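Local coordinates for 65 kDa virulence protein (Salmonella typhimurium, PDB 2GWM) that probably transfers ADP-ribose from NAD+ to an arginine of host actin, blocking filament assembly, this chain being its catalytic ADP-ribosyltransferase domain, at residues A[131-136]-A[150-155]. Numbering follows the deposited sequence.
Sequences GHKGRI and LFPPNT
R135 and L150 form an antiparallel hydrogen-bonded pair that ties the short edge strand 135-136 to strand 149-151, the middle member of a three-stranded sheet in the ADP-ribosyltransferase domain. The contact illustrates how a brief strand can be secured by two bonds, with an aromatic ring packed on the residue before it. R135 N donates to L150 O at 2.9 Å, and L150 N returns a bond of the same length to R135 O.

Just before the strand, contact passes from backbone to ring. G134 CA lies over one face of the F151 ring, 3.6 Å from its centroid, a CH-pi contact; glycine has no CB, which here would run into the ring. The F151 torsion (chi1 -70°) sets CG beside its own backbone N and brings one ring face against G134 CA. H132 meets the same ring obliquely, ND1 3.7 Å from F151 CE1, the planes inclined at 37°. One residue before G134, K133 crosses P152 at about a right angle, with CB 3.8 Å from the proline CD.

On its other edge, strand 149-151 is joined to strand 110-112 by a backbone hydrogen bond between F151 and M110. The L150 side chain packs near S111 and E148, both predicted active-site residues, which places this end of the contact probably beside the catalytic site.

Polar bonds within 131-136 fix the turn. H132 ND1 accepts a bent hydrogen bond from G134 N, 14° out of the ring plane, while R135 NH1 bridges two carbonyls, reaching H132 O on a lone pair at 3.0 Å and G134 O from above the carbonyl plane at 2.9 Å.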
ATOM      1  N   GLY A 131     -10.284  -9.811 -11.085  1.00 24.36           N
ATOM      2  CA  GLY A 131     -10.954 -10.224  -9.839  1.00 24.31           C
ATOM      3  C   GLY A 131     -10.165  -9.935  -8.582  1.00 23.12           C
ATOM      4  O   GLY A 131     -10.531 -10.356  -7.473  1.00 24.15           O
ATOM      5  N   HIS A 132      -9.041  -9.236  -8.759  1.00 22.44           N
ATOM      6  CA  HIS A 132      -8.181  -8.875  -7.641  1.00 21.50           C
ATOM      7  C   HIS A 132      -8.931  -7.914  -6.693  1.00 20.74           C
ATOM      8  O   HIS A 132      -9.944  -7.345  -7.078  1.00 21.32           O
ATOM      9  CB  HIS A 132      -6.912  -8.214  -8.164  1.00 21.03           C
ATOM     10  CG  HIS A 132      -7.169  -6.907  -8.842  1.00 21.50           C
ATOM     11  ND1 HIS A 132      -7.325  -5.739  -8.137  1.00 21.28           N
ATOM     12  CD2 HIS A 132      -7.350  -6.587 -10.147  1.00 20.33           C
ATOM     13  CE1 HIS A 132      -7.568  -4.750  -8.976  1.00 21.86           C
ATOM     14  NE2 HIS A 132      -7.573  -5.233 -10.207  1.00 21.94           N
ATOM     15  N   LYS A 133      -8.402  -7.731  -5.488  1.00 20.72           N
ATOM     16  CA  LYS A 133      -9.094  -6.973  -4.423  1.00 21.17           C
ATOM     17  C   LYS A 133      -8.769  -5.483  -4.397  1.00 20.19           C
ATOM     18  O   LYS A 133      -9.245  -4.736  -3.559  1.00 21.05           O
ATOM     19  CB  LYS A 133      -8.753  -7.587  -3.072  1.00 21.89           C
ATOM     20  CG  LYS A 133      -9.391  -8.952  -2.872  1.00 21.85           C
ATOM     21  CD  LYS A 133      -9.131  -9.439  -1.469  1.00 26.56           C
ATOM     22  CE  LYS A 133      -9.857 -10.762  -1.188  1.00 29.15           C
ATOM     23  NZ  LYS A 133     -11.306 -10.585  -1.085  1.00 35.33           N
ATOM     24  N   GLY A 134      -7.947  -5.026  -5.331  1.00 19.56           N
ATOM     25  CA  GLY A 134      -7.625  -3.634  -5.374  1.00 19.48           C
ATOM     26  C   GLY A 134      -8.763  -2.786  -5.891  1.00 18.92           C
ATOM     27  O   GLY A 134      -9.512  -3.204  -6.781  1.00 20.81           O
ATOM     28  N   ARG A 135      -8.911  -1.584  -5.358  1.00 19.18           N
ATOM     29  CA  ARG A 135      -9.972  -0.700  -5.792  1.00 20.26           C
ATOM     30  C   ARG A 135      -9.476   0.718  -5.930  1.00 19.56           C
ATOM     31  O   ARG A 135      -8.668   1.227  -5.127  1.00 18.78           O
ATOM     32  CB  ARG A 135     -11.138  -0.716  -4.806  1.00 20.39           C
ATOM     33  CG  ARG A 135     -11.786  -2.045  -4.589  1.00 22.30           C
ATOM     34  CD  ARG A 135     -12.606  -2.418  -5.769  1.00 23.81           C
ATOM     35  NE  ARG A 135     -13.342  -3.653  -5.532  1.00 25.04           N
ATOM     36  CZ  ARG A 135     -12.838  -4.885  -5.698  1.00 25.59           C
ATOM     37  NH1 ARG A 135     -11.590  -5.067  -6.079  1.00 23.23           N
ATOM     38  NH2 ARG A 135     -13.592  -5.947  -5.480  1.00 30.13           N
ATOM     39  N   ILE A 136      -9.893   1.358  -7.000  1.00 21.34           N
ATOM     40  CA  ILE A 136      -9.588   2.759  -7.207  1.00 20.76           C
ATOM     41  C   ILE A 136     -10.406   3.591  -6.223  1.00 21.19           C
ATOM     42  O   ILE A 136     -11.612   3.434  -6.085  1.00 20.30           O
ATOM     43  CB  ILE A 136      -9.946   3.194  -8.645  1.00 22.13           C
ATOM     44  CG1 ILE A 136      -8.999   2.517  -9.654  1.00 23.54           C
ATOM     45  CG2 ILE A 136      -9.941   4.719  -8.767  1.00 22.81           C
ATOM     46  CD1 ILE A 136      -7.636   2.970  -9.705  1.00 22.60           C
ATOM     47  N   LEU A 150      -6.024   1.017  -3.904  1.00 20.11           N
ATOM     48  CA  LEU A 150      -5.674   0.536  -2.590  1.00 20.39           C
ATOM     49  C   LEU A 150      -6.129  -0.926  -2.505  1.00 19.59           C
ATOM     50  O   LEU A 150      -7.191  -1.299  -2.999  1.00 18.62           O
ATOM     51  CB  LEU A 150      -6.410   1.373  -1.517  1.00 19.69           C
ATOM     52  CG  LEU A 150      -5.981   1.068  -0.094  1.00 20.54           C
ATOM     53  CD1 LEU A 150      -4.641   1.538   0.198  1.00 21.23           C
ATOM     54  CD2 LEU A 150      -6.949   1.774   0.864  1.00 21.14           C
ATOM     55  N   PHE A 151      -5.291  -1.741  -1.866  1.00 19.06           N
ATOM     56  CA  PHE A 151      -5.547  -3.129  -1.599  1.00 19.37           C
ATOM     57  C   PHE A 151      -5.690  -3.341  -0.108  1.00 18.74           C
ATOM     58  O   PHE A 151      -4.984  -2.740   0.670  1.00 19.22           O
ATOM     59  CB  PHE A 151      -4.350  -3.967  -2.102  1.00 19.97           C
ATOM     60  CG  PHE A 151      -4.211  -4.024  -3.611  1.00 19.54           C
ATOM     61  CD1 PHE A 151      -4.687  -5.078  -4.337  1.00 19.25           C
ATOM     62  CD2 PHE A 151      -3.649  -2.969  -4.290  1.00 19.14           C
ATOM     63  CE1 PHE A 151      -4.562  -5.128  -5.718  1.00 20.48           C
ATOM     64  CE2 PHE A 151      -3.545  -2.997  -5.632  1.00 21.67           C
ATOM     65  CZ  PHE A 151      -3.999  -4.065  -6.343  1.00 20.65           C
ATOM     66  N   PRO A 152      -6.594  -4.238   0.279  1.00 20.02           N
ATOM     67  CA  PRO A 152      -6.699  -4.544   1.704  1.00 20.08           C
ATOM     68  C   PRO A 152      -5.548  -5.364   2.185  1.00 20.31           C
ATOM     69  O   PRO A 152      -4.716  -5.831   1.391  1.00 19.89           O
ATOM     70  CB  PRO A 152      -7.998  -5.355   1.787  1.00 19.75           C
ATOM     71  CG  PRO A 152      -8.053  -6.080   0.480  1.00 19.92           C
ATOM     72  CD  PRO A 152      -7.497  -5.048  -0.517  1.00 20.62           C
ATOM     73  N   PRO A 153      -5.450  -5.549   3.500  1.00 18.66           N
ATOM     74  CA  PRO A 153      -4.356  -6.333   4.086  1.00 19.37           C
ATOM     75  C   PRO A 153      -4.227  -7.739   3.524  1.00 18.60           C
ATOM     76  O   PRO A 153      -5.224  -8.354   3.151  1.00 20.63           O
ATOM     77  CB  PRO A 153      -4.723  -6.380   5.575  1.00 19.79           C
ATOM     78  CG  PRO A 153      -5.492  -5.197   5.782  1.00 19.29           C
ATOM     79  CD  PRO A 153      -6.329  -5.016   4.553  1.00 20.23           C
ATOM     80  N   ASN A 154      -2.969  -8.236   3.497  1.00 19.31           N
ATOM     81  CA  ASN A 154      -2.597  -9.588   3.147  1.00 19.88           C
ATOM     82  C   ASN A 154      -2.608  -9.849   1.648  1.00 20.33           C
ATOM     83  O   ASN A 154      -2.830 -10.977   1.233  1.00 21.04           O
ATOM     84  CB  ASN A 154      -3.396 -10.648   3.879  1.00 19.87           C
ATOM     85  CG  ASN A 154      -3.388 -10.419   5.346  1.00 20.78           C
ATOM     86  OD1 ASN A 154      -2.330 -10.170   5.921  1.00 23.19           O
ATOM     87  ND2 ASN A 154      -4.587 -10.483   5.966  1.00 25.95           N
ATOM     88  N   THR A 155      -2.301  -8.828   0.854  1.00 19.42           N
ATOM     89  CA  THR A 155      -2.044  -9.083  -0.580  1.00 19.80           C
ATOM     90  C   THR A 155      -0.852 -10.002  -0.742  1.00 18.78           C
ATOM     91  O   THR A 155       0.182  -9.793  -0.137  1.00 20.51           O
ATOM     92  CB  THR A 155      -1.774  -7.781  -1.336  1.00 19.41           C
ATOM     93  OG1 THR A 155      -2.803  -6.799  -1.114  1.00 22.30           O
ATOM     94  CG2 THR A 155      -1.694  -8.026  -2.808  1.00 19.99           C
TER